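PDB 4IED: class D beta-lactamase from Fusobacterium nucleatum subsp. polymorphum, which probably hydrolyses the amide bond of beta-lactam antibiotics to give substituted beta-amino acids, the reaction that underlies resistance to these drugs. Local coordinates for residues R122-L127 with K135-E140; N128-G133 with V158-L163. All blocks are in the same frame, centred on the assembly; numbering follows the deposited sequence.

Contact 1. Residues R122-L127 with K135-E140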
ATOM      1  N   ARG A 122      13.445  -9.534  13.310  1.00  7.16           N
ATOM      2  CA  ARG A 122      13.833  -8.980  11.972  1.00  6.59           C
ATOM      3  C   ARG A 122      12.710  -8.124  11.441  1.00  5.67           C
ATOM      4  O   ARG A 122      12.949  -7.075  10.809  1.00  5.51           O
ATOM      5  CB  ARG A 122      14.156 -10.084  10.976  1.00  6.93           C
ATOM      6  CG  ARG A 122      15.450 -10.800  11.308  1.00  7.92           C
ATOM      7  CD  ARG A 122      15.945 -11.722  10.202  1.00  8.47           C
ATOM      8  NE  ARG A 122      15.021 -12.825  10.014  1.00  8.32           N
ATOM      9  CZ  ARG A 122      15.360 -13.857   9.225  1.00  8.78           C
ATOM     10  NH1 ARG A 122      16.534 -13.865   8.516  1.00  9.86           N
ATOM     11  NH2 ARG A 122      14.535 -14.870   9.144  1.00  8.99           N
ATOM     12  N   MET A 123      11.463  -8.473  11.718  1.00  5.01           N
ATOM     13  CA  MET A 123      10.386  -7.656  11.277  1.00  4.70           C
ATOM     14  C   MET A 123      10.438  -6.279  11.962  1.00  4.60           C
ATOM     15  O   MET A 123      10.250  -5.244  11.368  1.00  4.47           O
ATOM     16  CB  MET A 123       9.006  -8.298  11.581  1.00  4.77           C
ATOM     17  CG  MET A 123       7.805  -7.578  10.992  1.00  4.90           C
ATOM     18  SD  MET A 123       7.744  -7.439   9.185  1.00  5.25           S
ATOM     19  CE  MET A 123       7.091  -9.067   8.852  1.00  5.42           C
ATOM     20  N   GLN A 124      10.622  -6.279  13.287  1.00  4.84           N
ATOM     21  CA  GLN A 124      10.763  -5.035  14.044  1.00  5.02           C
ATOM     22  C   GLN A 124      11.878  -4.168  13.499  1.00  5.22           C
ATOM     23  O   GLN A 124      11.743  -2.951  13.348  1.00  5.16           O
ATOM     24  CB  GLN A 124      10.950  -5.304  15.527  1.00  5.57           C
ATOM     25  CG  GLN A 124      10.961  -4.040  16.332  1.00  5.96           C
ATOM     26  CD  GLN A 124       9.597  -3.469  16.498  1.00  5.88           C
ATOM     27  OE1 GLN A 124       9.237  -2.355  15.927  1.00  6.14           O
ATOM     28  NE2 GLN A 124       8.795  -4.160  17.183  1.00  6.29           N
ATOM     29  N   GLU A 125      13.043  -4.800  13.198  1.00  6.02           N
ATOM     30  CA  GLU A 125      14.179  -4.032  12.699  1.00  6.96           C
ATOM     31  C   GLU A 125      13.793  -3.400  11.373  1.00  6.13           C
ATOM     32  O   GLU A 125      14.180  -2.252  11.098  1.00  6.20           O
ATOM     33  CB  GLU A 125      15.356  -4.996  12.553  1.00  9.08           C
ATOM     34  CG  GLU A 125      16.056  -5.243  13.895  1.00 11.87           C
ATOM     35  CD  GLU A 125      17.060  -6.360  13.993  1.00 16.98           C
ATOM     36  OE1 GLU A 125      17.733  -6.308  15.091  1.00 18.46           O
ATOM     37  OE2 GLU A 125      17.134  -7.280  13.094  1.00 20.78           O
ATOM     38  N   GLY A 126      13.023  -4.088  10.520  1.00  5.68           N
ATOM     39  CA  GLY A 126      12.545  -3.548   9.279  1.00  5.35           C
ATOM     40  C   GLY A 126      11.619  -2.351   9.376  1.00  4.95           C
ATOM     41  O   GLY A 126      11.782  -1.323   8.733  1.00  5.10           O
ATOM     42  N   LEU A 127      10.633  -2.512  10.277  1.00  4.62           N
ATOM     43  CA  LEU A 127       9.691  -1.420  10.563  1.00  4.62           C
ATOM     44  C   LEU A 127      10.463  -0.186  11.114  1.00  4.53           C
ATOM     45  O   LEU A 127      10.173   0.940  10.801  1.00  4.62           O
ATOM     46  CB  LEU A 127       8.629  -1.815  11.574  1.00  4.93           C
ATOM     47  CG  LEU A 127       7.627  -2.916  11.158  1.00  5.31           C
ATOM     48  CD1 LEU A 127       6.611  -3.240  12.277  1.00  5.67           C
ATOM     49  CD2 LEU A 127       6.915  -2.526   9.900  1.00  5.76           C
ATOM     50  N   LYS A 135       5.047   1.483  14.251  1.00  5.64           N
ATOM     51  CA  LYS A 135       6.092   0.436  14.411  1.00  5.73           C
ATOM     52  C   LYS A 135       5.672  -0.653  15.450  1.00  5.93           C
ATOM     53  O   LYS A 135       6.513  -1.371  15.988  1.00  6.23           O
ATOM     54  CB  LYS A 135       7.466   0.989  14.756  1.00  6.03           C
ATOM     55  CG  LYS A 135       8.021   2.022  13.784  1.00  5.94           C
ATOM     56  CD  LYS A 135       9.078   2.923  14.354  1.00  6.36           C
ATOM     57  CE  LYS A 135       8.552   4.090  15.190  1.00  6.63           C
ATOM     58  NZ  LYS A 135       7.760   5.083  14.459  1.00  6.44           N
ATOM     59  N   GLU A 136       4.403  -0.876  15.669  1.00  5.88           N
ATOM     60  CA  GLU A 136       3.982  -1.831  16.693  1.00  6.16           C
ATOM     61  C   GLU A 136       3.651  -3.186  16.030  1.00  6.02           C
ATOM     62  O   GLU A 136       2.800  -3.238  15.115  1.00  5.71           O
ATOM     63  CB  GLU A 136       2.752  -1.304  17.380  1.00  6.32           C
ATOM     64  CG  GLU A 136       3.049  -0.001  18.115  1.00  6.59           C
ATOM     65  CD  GLU A 136       4.009  -0.210  19.264  1.00  7.04           C
ATOM     66  OE1 GLU A 136       3.775  -1.085  20.112  1.00  7.45           O
ATOM     67  OE2 GLU A 136       4.934   0.597  19.383  1.00  7.19           O
ATOM     68  N   ILE A 137       4.244  -4.218  16.565  1.00  6.64           N
ATOM     69  CA  ILE A 137       4.011  -5.576  16.153  1.00  7.54           C
ATOM     70  C   ILE A 137       3.132  -6.324  17.167  1.00  7.87           C
ATOM     71  O   ILE A 137       2.551  -7.375  16.833  1.00  8.56           O
ATOM     72  CB  ILE A 137       5.302  -6.349  15.793  1.00  8.53           C
ATOM     73  CG1 ILE A 137       5.931  -5.656  14.571  1.00  8.94           C
ATOM     74  CG2 ILE A 137       5.028  -7.853  15.657  1.00  9.43           C
ATOM     75  CD1 ILE A 137       7.331  -6.219  14.451  1.00 10.08           C
ATOM     76  N   GLY A 138       3.109  -5.941  18.444  1.00  8.18           N
ATOM     77  CA  GLY A 138       2.317  -6.767  19.414  1.00  8.55           C
ATOM     78  C   GLY A 138       2.908  -8.165  19.516  1.00  9.02           C
ATOM     79  O   GLY A 138       4.093  -8.392  19.437  1.00  9.96           O
ATOM     80  N   SER A 139       2.018  -9.146  19.688  1.00  8.64           N
ATOM     81  CA  SER A 139       2.368 -10.528  19.896  1.00  9.37           C
ATOM     82  C   SER A 139       1.729 -11.444  18.865  1.00  8.98           C
ATOM     83  O   SER A 139       1.560 -12.647  19.154  1.00 10.00           O
ATOM     84  CB  SER A 139       1.908 -10.943  21.314  1.00 10.08           C
ATOM     85  OG  SER A 139       0.519 -10.830  21.473  1.00 10.85           O
ATOM     86  N   GLU A 140       1.477 -10.967  17.654  1.00  8.43           N
ATOM     87  CA  GLU A 140       0.810 -11.738  16.570  1.00  8.20           C
ATOM     88  C   GLU A 140       1.620 -11.440  15.300  1.00  7.22           C
ATOM     89  O   GLU A 140       1.369 -10.510  14.555  1.00  6.63           O
ATOM     90  CB  GLU A 140      -0.649 -11.329  16.354  1.00  8.61           C
ATOM     91  CG  GLU A 140      -1.560 -11.696  17.526  1.00  9.52           C
ATOM     92  CD  GLU A 140      -1.931 -13.122  17.630  1.00 10.39           C
ATOM     93  OE1 GLU A 140      -1.656 -13.864  16.662  1.00 10.77           O
ATOM     94  OE2 GLU A 140      -2.485 -13.535  18.663  1.00 12.44           O
TER
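Helix 108-130 and the loop that follows it draw together toward the helix end: the CA atoms of Q124 and I137 are 7.1 Å apart, those of L127 and K135 5.6 Å. A type II' beta turn from I137 to E140 then leads the chain away from the helix, with G138 at positive phi. The contact is mainly apolar, and I137 is its centre. With CG1 anti to its carbonyl carbon (chi1 -64°) and an extended chi2, it drives CD1 into the helix surface beside M123, Q124 and L127. There CD1 lies 3.7 Å from CG of M123 and 3.5 Å from the backbone N of Q124. M123 meets it with its first methylene groups; the thioether chain is bent at chi2 and chi3, and the side chain also packs on A115, L118 and F144. K135 passes CG by L127 O at 3.8 Å, while its ammonium group is hydrogen-bonded to N131 OD1 and G133 O. E136, which binds magnesium in crystals of this protein, has its CB directed away from the helix. G138 O accepts a hydrogen bond from K120 NZ. Packing is tightest where CD1 of L127 meets CG1 of I137 at 3.4 Å, a tight approach for two aliphatic carbons.

Contact 2. Residues N128-G133 with V158-L163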
ATOM      1  N   ASN A 128      11.479  -0.475  11.942  1.00  4.70           N
ATOM      2  CA  ASN A 128      12.195   0.590  12.616  1.00  4.96           C
ATOM      3  C   ASN A 128      13.096   1.321  11.617  1.00  5.67           C
ATOM      4  O   ASN A 128      13.194   2.566  11.652  1.00  5.89           O
ATOM      5  CB  ASN A 128      13.024   0.044  13.760  1.00  5.24           C
ATOM      6  CG  ASN A 128      12.173  -0.303  14.979  1.00  5.28           C
ATOM      7  OD1 ASN A 128      10.960  -0.132  14.937  1.00  5.21           O
ATOM      8  ND2 ASN A 128      12.767  -0.760  16.018  1.00  5.85           N
ATOM      9  N   LYS A 129      13.690   0.557  10.675  1.00  6.59           N
ATOM     10  CA  LYS A 129      14.538   1.131   9.594  1.00  7.86           C
ATOM     11  C   LYS A 129      13.697   2.035   8.681  1.00  7.18           C
ATOM     12  O   LYS A 129      14.173   3.103   8.227  1.00  7.39           O
ATOM     13  CB  LYS A 129      15.210   0.047   8.841  1.00 10.13           C
ATOM     14  CG  LYS A 129      16.404  -0.519   9.553  1.00 13.54           C
ATOM     15  CD  LYS A 129      16.660  -1.896   8.972  1.00 16.81           C
ATOM     16  CE  LYS A 129      17.194  -1.774   7.600  1.00 18.49           C
ATOM     17  NZ  LYS A 129      17.731  -3.120   7.241  1.00 19.69           N
ATOM     18  N   LEU A 130      12.452   1.621   8.389  1.00  6.07           N
ATOM     19  CA  LEU A 130      11.497   2.409   7.663  1.00  6.17           C
ATOM     20  C   LEU A 130      10.821   3.528   8.403  1.00  5.89           C
ATOM     21  O   LEU A 130      10.118   4.343   7.824  1.00  6.25           O
ATOM     22  CB  LEU A 130      10.381   1.499   7.096  1.00  6.15           C
ATOM     23  CG  LEU A 130      10.772   0.512   6.015  1.00  6.56           C
ATOM     24  CD1 LEU A 130       9.822  -0.650   5.906  1.00  6.39           C
ATOM     25  CD2 LEU A 130      11.064   1.165   4.661  1.00  7.53           C
ATOM     26  N   ASN A 131      10.959   3.517   9.753  1.00  5.49           N
ATOM     27  CA  ASN A 131      10.187   4.336  10.630  1.00  5.23           C
ATOM     28  C   ASN A 131       8.662   4.270  10.257  1.00  5.25           C
ATOM     29  O   ASN A 131       7.990   5.287  10.145  1.00  5.58           O
ATOM     30  CB  ASN A 131      10.621   5.776  10.611  1.00  5.61           C
ATOM     31  CG  ASN A 131      10.020   6.563  11.750  1.00  5.68           C
ATOM     32  OD1 ASN A 131       9.856   6.057  12.894  1.00  5.64           O
ATOM     33  ND2 ASN A 131       9.712   7.812  11.478  1.00  6.05           N
ATOM     34  N   TYR A 132       8.168   3.041  10.057  1.00  5.32           N
ATOM     35  CA  TYR A 132       6.836   2.744   9.480  1.00  5.02           C
ATOM     36  C   TYR A 132       5.735   2.937  10.511  1.00  5.07           C
ATOM     37  O   TYR A 132       5.544   2.118  11.434  1.00  5.13           O
ATOM     38  CB  TYR A 132       6.786   1.290   8.942  1.00  4.83           C
ATOM     39  CG  TYR A 132       5.521   0.965   8.174  1.00  4.60           C
ATOM     40  CD1 TYR A 132       4.379   0.620   8.811  1.00  4.57           C
ATOM     41  CD2 TYR A 132       5.499   0.974   6.754  1.00  4.48           C
ATOM     42  CE1 TYR A 132       3.232   0.369   8.077  1.00  4.44           C
ATOM     43  CE2 TYR A 132       4.361   0.705   6.054  1.00  4.36           C
ATOM     44  CZ  TYR A 132       3.198   0.396   6.702  1.00  4.34           C
ATOM     45  OH  TYR A 132       2.082   0.056   5.999  1.00  4.29           O
ATOM     46  N   GLY A 133       4.939   3.999  10.353  1.00  5.10           N
ATOM     47  CA  GLY A 133       3.839   4.216  11.242  1.00  5.20           C
ATOM     48  C   GLY A 133       4.230   4.154  12.697  1.00  5.50           C
ATOM     49  O   GLY A 133       5.266   4.684  13.097  1.00  5.73           O
ATOM     50  N   VAL A 158       2.445   8.260   2.123  1.00  5.36           N
ATOM     51  CA  VAL A 158       2.920   9.091   1.013  1.00  5.64           C
ATOM     52  C   VAL A 158       4.394   9.374   1.167  1.00  5.81           C
ATOM     53  O   VAL A 158       5.139   9.348   0.185  1.00  5.85           O
ATOM     54  CB  VAL A 158       2.046  10.356   0.918  1.00  6.00           C
ATOM     55  CG1 VAL A 158       2.713  11.355  -0.061  1.00  6.38           C
ATOM     56  CG2 VAL A 158       0.666   9.999   0.434  1.00  6.05           C
ATOM     57  N   LYS A 159       4.838   9.703   2.384  1.00  6.23           N
ATOM     58  CA  LYS A 159       6.272   9.985   2.589  1.00  7.09           C
ATOM     59  C   LYS A 159       7.127   8.790   2.231  1.00  6.33           C
ATOM     60  O   LYS A 159       8.145   8.901   1.516  1.00  6.48           O
ATOM     61  CB  LYS A 159       6.514  10.498   4.008  1.00  8.53           C
ATOM     62  CG  LYS A 159       5.955  11.893   4.293  1.00 12.29           C
ATOM     63  CD  LYS A 159       6.286  12.530   5.626  1.00 16.17           C
ATOM     64  CE  LYS A 159       5.504  13.867   5.838  1.00 22.58           C
ATOM     65  NZ  LYS A 159       5.547  14.386   7.278  1.00 25.52           N
ATOM     66  N   LEU A 160       6.706   7.596   2.648  1.00  5.70           N
ATOM     67  CA  LEU A 160       7.424   6.396   2.348  1.00  5.72           C
ATOM     68  C   LEU A 160       7.451   6.083   0.855  1.00  5.34           C
ATOM     69  O   LEU A 160       8.468   5.646   0.271  1.00  5.44           O
ATOM     70  CB  LEU A 160       6.901   5.182   3.071  1.00  5.72           C
ATOM     71  CG  LEU A 160       7.252   5.003   4.515  1.00  6.44           C
ATOM     72  CD1 LEU A 160       6.325   3.954   5.142  1.00  6.82           C
ATOM     73  CD2 LEU A 160       8.694   4.668   4.692  1.00  6.80           C
ATOM     74  N   LEU A 161       6.327   6.308   0.198  1.00  5.28           N
ATOM     75  CA  LEU A 161       6.171   5.942  -1.221  1.00  5.36           C
ATOM     76  C   LEU A 161       6.966   6.925  -2.081  1.00  5.73           C
ATOM     77  O   LEU A 161       7.528   6.523  -3.081  1.00  5.88           O
ATOM     78  CB  LEU A 161       4.695   5.937  -1.588  1.00  5.31           C
ATOM     79  CG  LEU A 161       3.983   4.749  -0.996  1.00  5.01           C
ATOM     80  CD1 LEU A 161       2.461   4.973  -1.010  1.00  5.04           C
ATOM     81  CD2 LEU A 161       4.286   3.370  -1.636  1.00  4.94           C
ATOM     82  N   ASN A 162       6.994   8.194  -1.698  1.00  5.95           N
ATOM     83  CA  ASN A 162       7.843   9.166  -2.387  1.00  6.39           C
ATOM     84  C   ASN A 162       9.301   8.701  -2.391  1.00  6.50           C
ATOM     85  O   ASN A 162      10.018   8.750  -3.408  1.00  6.80           O
ATOM     86  CB  ASN A 162       7.688  10.547  -1.776  1.00  6.66           C
ATOM     87  CG  ASN A 162       8.674  11.520  -2.432  1.00  7.26           C
ATOM     88  OD1 ASN A 162       8.644  11.763  -3.617  1.00  8.18           O
ATOM     89  ND2 ASN A 162       9.500  12.009  -1.651  1.00  7.53           N
ATOM     90  N   LEU A 163       9.755   8.228  -1.271  1.00  6.31           N
ATOM     91  CA  LEU A 163      11.141   7.696  -1.166  1.00  6.46           C
ATOM     92  C   LEU A 163      11.339   6.366  -1.968  1.00  6.34           C
ATOM     93  O   LEU A 163      12.331   6.190  -2.691  1.00  6.65           O
ATOM     94  CB  LEU A 163      11.562   7.531   0.280  1.00  6.40           C
ATOM     95  CG  LEU A 163      11.629   8.817   1.070  1.00  6.77           C
ATOM     96  CD1 LEU A 163      11.744   8.491   2.586  1.00  6.77           C
ATOM     97  CD2 LEU A 163      12.692   9.731   0.561  1.00  7.47           C
TER
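L160 directs its two methyl groups at different parts of the segment 128-133: CD1 goes to the ring of Y132, CD2 to the end of helix 108-130 at L130. The side chains of Y132 and L160 run at about a right angle to each other, and CD1 of L160 approaches CD2 of the ring to 3.5 Å, with CE2 at 3.9 Å. The methyl comes in obliquely. The ring is carried there by a first torsion that sets CG anti to the backbone N of Y132 (chi1 -172°). The second methyl, CD2 of L160, sits 3.5 Å from the carbonyl O of L130 and 4.2 Å from CD2 of the L130 side chain, so it touches both the backbone and the side chain of L130. No hydrogen bond joins the two segments; three buried residues make the contact by van der Waals packing.

The route of the chain explains how L130 and Y132 can share one leucine. A Schellman motif closes helix 108-130, N131 adopting positive phi (47°), and the sequence Y132-G133-N134 that follows matches the YGN motif of class D beta-lactamases. Around the contact, Y132 forms an edge-to-face pair with F59 and also touches P55 and I152. L130 packs on F62 and I66 of helix 62-69, and L160 on F62 too, while V158 and N162 of helix 154-165 lean on strands 29-35 and 221-229 of the antiparallel sheet.

Overall arrangement
Contacts 1 and 2 use successive turns of helix 108-130, and their centres are 14 Å apart. Their segments alternate along the chain, and the backbone links them directly: L127 O of contact 1 and Y132 N of contact 2 are 3.0 Å apart, probably hydrogen-bonded. F59 is a shared neighbour, touched by L127 from one contact and by Y132 from the other; it precedes K60, which is carboxylated on NZ in this crystal, in the Ser-x-x-Lys motif of the active site. The centre of contact 2 lies about 11 Å from the centre of the chain, and the centre of contact 1 about 17 Å from it. The Y132 side chain lies about 6 Å from that of N134, which with E136 of contact 1 can bind magnesium.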